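Local coordinates for ornithine carbamoyltransferase, mitochondrial (PDB 3SDS), which catalyses the transfer of the carbamoyl group from carbamoyl phosphate to L-ornithine, giving L-citrulline and phosphate in arginine biosynthesis, at residues Gly86-Met91 with Ser340-Phe345; Ser123-Arg128 with Lys140-Pro145. One frame throughout, in Å; residues are numbered along the deposited sequence.

After helix 34-51 and strand 68-73 the chain forms helix 78-90, whose last turns pack against helix 327-347, near the C terminus; contact 1 thus closes a loop of about 250 residues and ties the carbamoyl phosphate-binding domain to the C-terminal helix. Contact 2 is formed and completed within that span: strand 124-128 leads into helix 132-141, and the chain turns at 142-145 to lie beside the strand, closing a loop of only a dozen residues. One is a long-range helix pairing, the other a local return within the four-stranded parallel sheet. Their centres are 15 Å apart and they touch, F345 O lying 3.4 Å from P145 CG.

Contact 1 of 2, residues Gly86-Met91 with Ser340-Phe345; sequences GAVVKM and SALEAF
L342 reaches out from helix 327-347 toward the end of helix 78-90, where its CD1 methyl does most of the touching. CD1 sits 3.9 Å from A87 CB and 4.0 Å from V88 CG2, so that one branch of the leucine meets two successive residues of the facing helix. The leucine and valine side chains stand at about a right angle to one another. In V88, CG1 lies anti to the backbone N (chi1 178°), which leaves CG2 beside that nitrogen as the methyl that meets L342. M91, just past the end of helix 78-90, brings in a side chain that runs extended through chi2 and then bends at chi3 (-83°), and the terminal methyl CE arrives 4.1 Å from L342 CB, alongside the root of the leucine, while SD lies 4.4 Å from the backbone N of E343.

This helix-to-helix packing joins the carbamoyl phosphate-binding domain to the long C-terminal helix, which follows the ornithine-binding domain and packs back on the first one, as in other transcarbamoylases. Every residue that touches is buried, and A87, V88 and M91 all meet L342 through apolar atoms. A87 and M91 also pack on I339 of the C-terminal helix, one turn before E343. The E343 carboxylate leads away from M91 and is held elsewhere: OE2 forms a salt bridge with R59 NH2, and OE1 is hydrogen-bonded to Y47 OH of helix 34-51.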
loop_
_atom_site.group_PDB
_atom_site.type_symbol
_atom_site.label_atom_id
_atom_site.label_comp_id
_atom_site.label_asym_id
_atom_site.label_seq_id
_atom_site.Cartn_x
_atom_site.Cartn_y
_atom_site.Cartn_z
ATOM N N GLY A 86 -9.796 5.128 3.731
ATOM C CA GLY A 86 -11.169 4.639 3.951
ATOM C C GLY A 86 -12.226 5.294 3.075
ATOM O O GLY A 86 -13.157 4.630 2.607
ATOM N N ALA A 87 -12.076 6.596 2.849
ATOM C CA ALA A 87 -13.016 7.371 2.042
ATOM C C ALA A 87 -13.001 6.986 0.573
ATOM O O ALA A 87 -14.056 6.788 -0.041
ATOM C CB ALA A 87 -12.737 8.840 2.189
ATOM N N VAL A 88 -11.804 6.882 0.009
ATOM C CA VAL A 88 -11.659 6.428 -1.367
ATOM C C VAL A 88 -12.315 5.053 -1.556
ATOM O O VAL A 88 -13.076 4.854 -2.507
ATOM C CB VAL A 88 -10.172 6.395 -1.770
ATOM C CG1 VAL A 88 -9.984 5.880 -3.198
ATOM C CG2 VAL A 88 -9.548 7.788 -1.606
ATOM N N VAL A 89 -12.050 4.117 -0.642
ATOM C CA VAL A 89 -12.551 2.737 -0.777
ATOM C C VAL A 89 -14.093 2.611 -0.721
ATOM O O VAL A 89 -14.672 1.832 -1.472
ATOM C CB VAL A 89 -11.857 1.773 0.220
ATOM C CG1 VAL A 89 -12.568 0.394 0.271
ATOM C CG2 VAL A 89 -10.388 1.616 -0.127
ATOM N N LYS A 90 -14.759 3.371 0.151
ATOM C CA LYS A 90 -16.238 3.431 0.135
ATOM C C LYS A 90 -16.783 3.737 -1.263
ATOM O O LYS A 90 -17.833 3.173 -1.657
ATOM C CB LYS A 90 -16.788 4.437 1.152
ATOM C CG LYS A 90 -16.900 3.905 2.581
ATOM C CD LYS A 90 -18.211 3.160 2.784
ATOM C CE LYS A 90 -18.092 1.933 3.748
ATOM N NZ LYS A 90 -17.179 2.124 4.932
ATOM N N MET A 91 -16.077 4.600 -2.009
ATOM C CA MET A 91 -16.447 4.895 -3.408
ATOM C C MET A 91 -15.943 3.879 -4.460
ATOM O O MET A 91 -16.146 4.057 -5.678
ATOM C CB MET A 91 -16.094 6.320 -3.791
ATOM C CG MET A 91 -17.112 7.317 -3.273
ATOM S SD MET A 91 -16.630 9.059 -3.408
ATOM C CE MET A 91 -15.647 9.158 -1.912
ATOM N N SER A 340 -17.220 13.442 1.377
ATOM C CA SER A 340 -17.935 14.613 0.865
ATOM C C SER A 340 -17.045 15.407 -0.100
ATOM O O SER A 340 -17.477 15.755 -1.215
ATOM C CB SER A 340 -18.363 15.491 2.041
ATOM O OG SER A 340 -19.142 16.588 1.634
ATOM N N ALA A 341 -15.799 15.653 0.320
ATOM C CA ALA A 341 -14.883 16.476 -0.454
ATOM C C ALA A 341 -14.447 15.821 -1.763
ATOM O O ALA A 341 -14.400 16.491 -2.813
ATOM C CB ALA A 341 -13.684 16.881 0.374
ATOM N N LEU A 342 -14.127 14.527 -1.701
ATOM C CA LEU A 342 -13.744 13.787 -2.898
ATOM C C LEU A 342 -14.918 13.655 -3.867
ATOM O O LEU A 342 -14.707 13.771 -5.078
ATOM C CB LEU A 342 -13.185 12.393 -2.566
ATOM C CG LEU A 342 -11.938 12.241 -1.698
ATOM C CD1 LEU A 342 -11.982 10.897 -1.002
ATOM C CD2 LEU A 342 -10.677 12.361 -2.513
ATOM N N GLU A 343 -16.136 13.402 -3.374
ATOM C CA GLU A 343 -17.297 13.409 -4.280
ATOM C C GLU A 343 -17.424 14.741 -5.021
ATOM O O GLU A 343 -17.679 14.763 -6.239
ATOM C CB GLU A 343 -18.620 13.122 -3.558
ATOM C CG GLU A 343 -19.783 12.801 -4.509
ATOM C CD GLU A 343 -21.132 13.291 -3.993
ATOM O OE1 GLU A 343 -21.168 13.832 -2.862
ATOM O OE2 GLU A 343 -22.158 13.143 -4.726
ATOM N N ALA A 344 -17.246 15.837 -4.279
ATOM C CA ALA A 344 -17.443 17.174 -4.820
ATOM C C ALA A 344 -16.401 17.551 -5.875
ATOM O O ALA A 344 -16.738 18.098 -6.941
ATOM C CB ALA A 344 -17.439 18.172 -3.713
ATOM N N PHE A 345 -15.136 17.261 -5.578
ATOM C CA PHE A 345 -14.047 17.750 -6.413
ATOM C C PHE A 345 -13.652 16.782 -7.521
ATOM O O PHE A 345 -13.290 17.224 -8.612
ATOM C CB PHE A 345 -12.850 18.226 -5.568
ATOM C CG PHE A 345 -13.086 19.575 -4.915
ATOM C CD1 PHE A 345 -12.686 20.755 -5.547
ATOM C CD2 PHE A 345 -13.756 19.667 -3.690
ATOM C CE1 PHE A 345 -12.928 21.994 -4.967
ATOM C CE2 PHE A 345 -14.001 20.917 -3.087
ATOM C CZ PHE A 345 -13.594 22.076 -3.731
#

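Contact 2 of 2, residues Ser123-Arg128 with Lys140-Pro145; sequences SCIVAR and KHSSVP
The beta-alpha-beta unit made of strand 124-128, helix 132-141 and strand 146-148 closes here, as the chain leaving the helix comes back beside the strand where the unit began. The two strands are neighbours in the parallel sheet of the carbamoyl phosphate-binding domain, and their pairing starts with the bond from I125 N to P145 O, 3.3 Å long. It is nearly straight at the hydrogen (170°), and the donor lies in the carbonyl plane. Backbone bonding between I125 and I147 continues the ladder. R128, at the far end of the strand, probably binds carbamoyl phosphate, as in related enzymes.

V144 lies over S123 and C124. Its CB is 3.5 Å from S123 O. A chi1 of -49° sets CG1 anti to the carbonyl carbon and leaves CG2 between the backbone N and the carbonyl carbon, directed onto the backbone of C124, 3.7 Å from CA. The same methyl comes 4.3 Å from I125 CG1, so this one branch reaches both C124 and I125. P145 adds its ring carbon CD, 3.8 Å from S123 O, next to V144 on the same carbonyl oxygen.

Beyond V144, I125 extends CD1 to 4.1 Å from S142 OG. That hydroxyl also braces the turn between helix and strand from within: OG stands opposite its backbone N (chi1 166°) and from there donates to V144 O at 2.6 Å, in the carbonyl plane and on a lone pair.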
loop_
_atom_site.group_PDB
_atom_site.type_symbol
_atom_site.label_atom_id
_atom_site.label_comp_id
_atom_site.label_asym_id
_atom_site.label_seq_id
_atom_site.Cartn_x
_atom_site.Cartn_y
_atom_site.Cartn_z
ATOM N N SER A 123 -6.510 10.052 -11.165
ATOM C CA SER A 123 -7.694 10.915 -11.211
ATOM C C SER A 123 -7.730 12.053 -10.173
ATOM O O SER A 123 -8.541 12.996 -10.308
ATOM C CB SER A 123 -8.945 10.070 -11.075
ATOM O OG SER A 123 -8.937 9.065 -12.071
ATOM N N CYS A 124 -6.878 11.960 -9.143
ATOM C CA CYS A 124 -6.798 12.983 -8.108
ATOM C C CYS A 124 -5.484 12.909 -7.356
ATOM O O CYS A 124 -4.895 11.844 -7.233
ATOM C CB CYS A 124 -7.968 12.834 -7.119
ATOM S SG CYS A 124 -7.931 13.982 -5.695
ATOM N N ILE A 125 -5.031 14.043 -6.833
ATOM C CA ILE A 125 -3.911 14.054 -5.876
ATOM C C ILE A 125 -4.321 14.668 -4.541
ATOM O O ILE A 125 -4.794 15.806 -4.499
ATOM C CB ILE A 125 -2.666 14.793 -6.408
ATOM C CG1 ILE A 125 -2.280 14.269 -7.800
ATOM C CG2 ILE A 125 -1.516 14.639 -5.425
ATOM C CD1 ILE A 125 -1.313 15.150 -8.571
ATOM N N VAL A 126 -4.162 13.896 -3.467
ATOM C CA VAL A 126 -4.249 14.420 -2.105
ATOM C C VAL A 126 -2.813 14.606 -1.600
ATOM O O VAL A 126 -2.063 13.629 -1.464
ATOM C CB VAL A 126 -5.013 13.473 -1.163
ATOM C CG1 VAL A 126 -5.107 14.079 0.236
ATOM C CG2 VAL A 126 -6.400 13.152 -1.708
ATOM N N ALA A 127 -2.417 15.851 -1.342
ATOM C CA ALA A 127 -0.997 16.143 -1.111
ATOM C C ALA A 127 -0.701 16.851 0.190
ATOM O O ALA A 127 -1.447 17.742 0.605
ATOM C CB ALA A 127 -0.417 16.950 -2.275
ATOM N N ARG A 128 0.399 16.454 0.821
ATOM C CA ARG A 128 0.931 17.207 1.935
ATOM C C ARG A 128 2.359 17.569 1.686
ATOM O O ARG A 128 3.199 16.708 1.411
ATOM C CB ARG A 128 0.856 16.449 3.253
ATOM C CG ARG A 128 1.734 17.110 4.305
ATOM C CD ARG A 128 1.564 16.529 5.666
ATOM N NE ARG A 128 2.362 17.294 6.614
ATOM C CZ ARG A 128 2.592 16.937 7.879
ATOM N NH1 ARG A 128 2.087 15.802 8.371
ATOM N NH2 ARG A 128 3.341 17.720 8.656
ATOM N N LYS A 140 -0.636 24.142 -9.941
ATOM C CA LYS A 140 -0.579 24.983 -11.131
ATOM C C LYS A 140 -0.401 24.131 -12.380
ATOM O O LYS A 140 -0.972 24.423 -13.417
ATOM C CB LYS A 140 0.539 26.027 -11.021
ATOM C CG LYS A 140 0.419 27.206 -11.999
ATOM C CD LYS A 140 1.793 27.858 -12.275
ATOM C CE LYS A 140 1.735 29.005 -13.323
ATOM N NZ LYS A 140 1.408 30.344 -12.695
ATOM N N HIS A 141 0.361 23.054 -12.263
ATOM C CA HIS A 141 0.645 22.206 -13.420
ATOM C C HIS A 141 -0.017 20.813 -13.422
ATOM O O HIS A 141 0.221 20.018 -14.321
ATOM C CB HIS A 141 2.160 22.102 -13.614
ATOM C CG HIS A 141 2.857 23.431 -13.617
ATOM N ND1 HIS A 141 3.558 23.907 -12.526
ATOM C CD2 HIS A 141 2.943 24.393 -14.569
ATOM C CE1 HIS A 141 4.059 25.098 -12.810
ATOM N NE2 HIS A 141 3.702 25.413 -14.044
ATOM N N SER A 142 -0.834 20.520 -12.421
ATOM C CA SER A 142 -1.591 19.276 -12.398
ATOM C C SER A 142 -2.773 19.346 -13.371
ATOM O O SER A 142 -3.469 20.363 -13.429
ATOM C CB SER A 142 -2.120 18.999 -10.982
ATOM O OG SER A 142 -3.109 17.986 -10.984
ATOM N N SER A 143 -3.024 18.265 -14.104
ATOM C CA SER A 143 -4.209 18.207 -14.953
ATOM C C SER A 143 -5.428 17.587 -14.266
ATOM O O SER A 143 -6.476 17.427 -14.898
ATOM C CB SER A 143 -3.914 17.498 -16.264
ATOM O OG SER A 143 -3.469 16.194 -16.003
ATOM N N VAL A 144 -5.307 17.227 -12.991
ATOM C CA VAL A 144 -6.447 16.676 -12.234
ATOM C C VAL A 144 -6.626 17.444 -10.908
ATOM O O VAL A 144 -5.689 18.087 -10.434
ATOM C CB VAL A 144 -6.321 15.142 -11.988
ATOM C CG1 VAL A 144 -5.977 14.407 -13.284
ATOM C CG2 VAL A 144 -5.298 14.830 -10.877
ATOM N N PRO A 145 -7.839 17.408 -10.320
ATOM C CA PRO A 145 -8.050 18.189 -9.087
ATOM C C PRO A 145 -7.030 17.851 -7.968
ATOM O O PRO A 145 -6.785 16.665 -7.703
ATOM C CB PRO A 145 -9.464 17.782 -8.641
ATOM C CG PRO A 145 -10.091 17.130 -9.790
ATOM C CD PRO A 145 -9.063 16.729 -10.781
#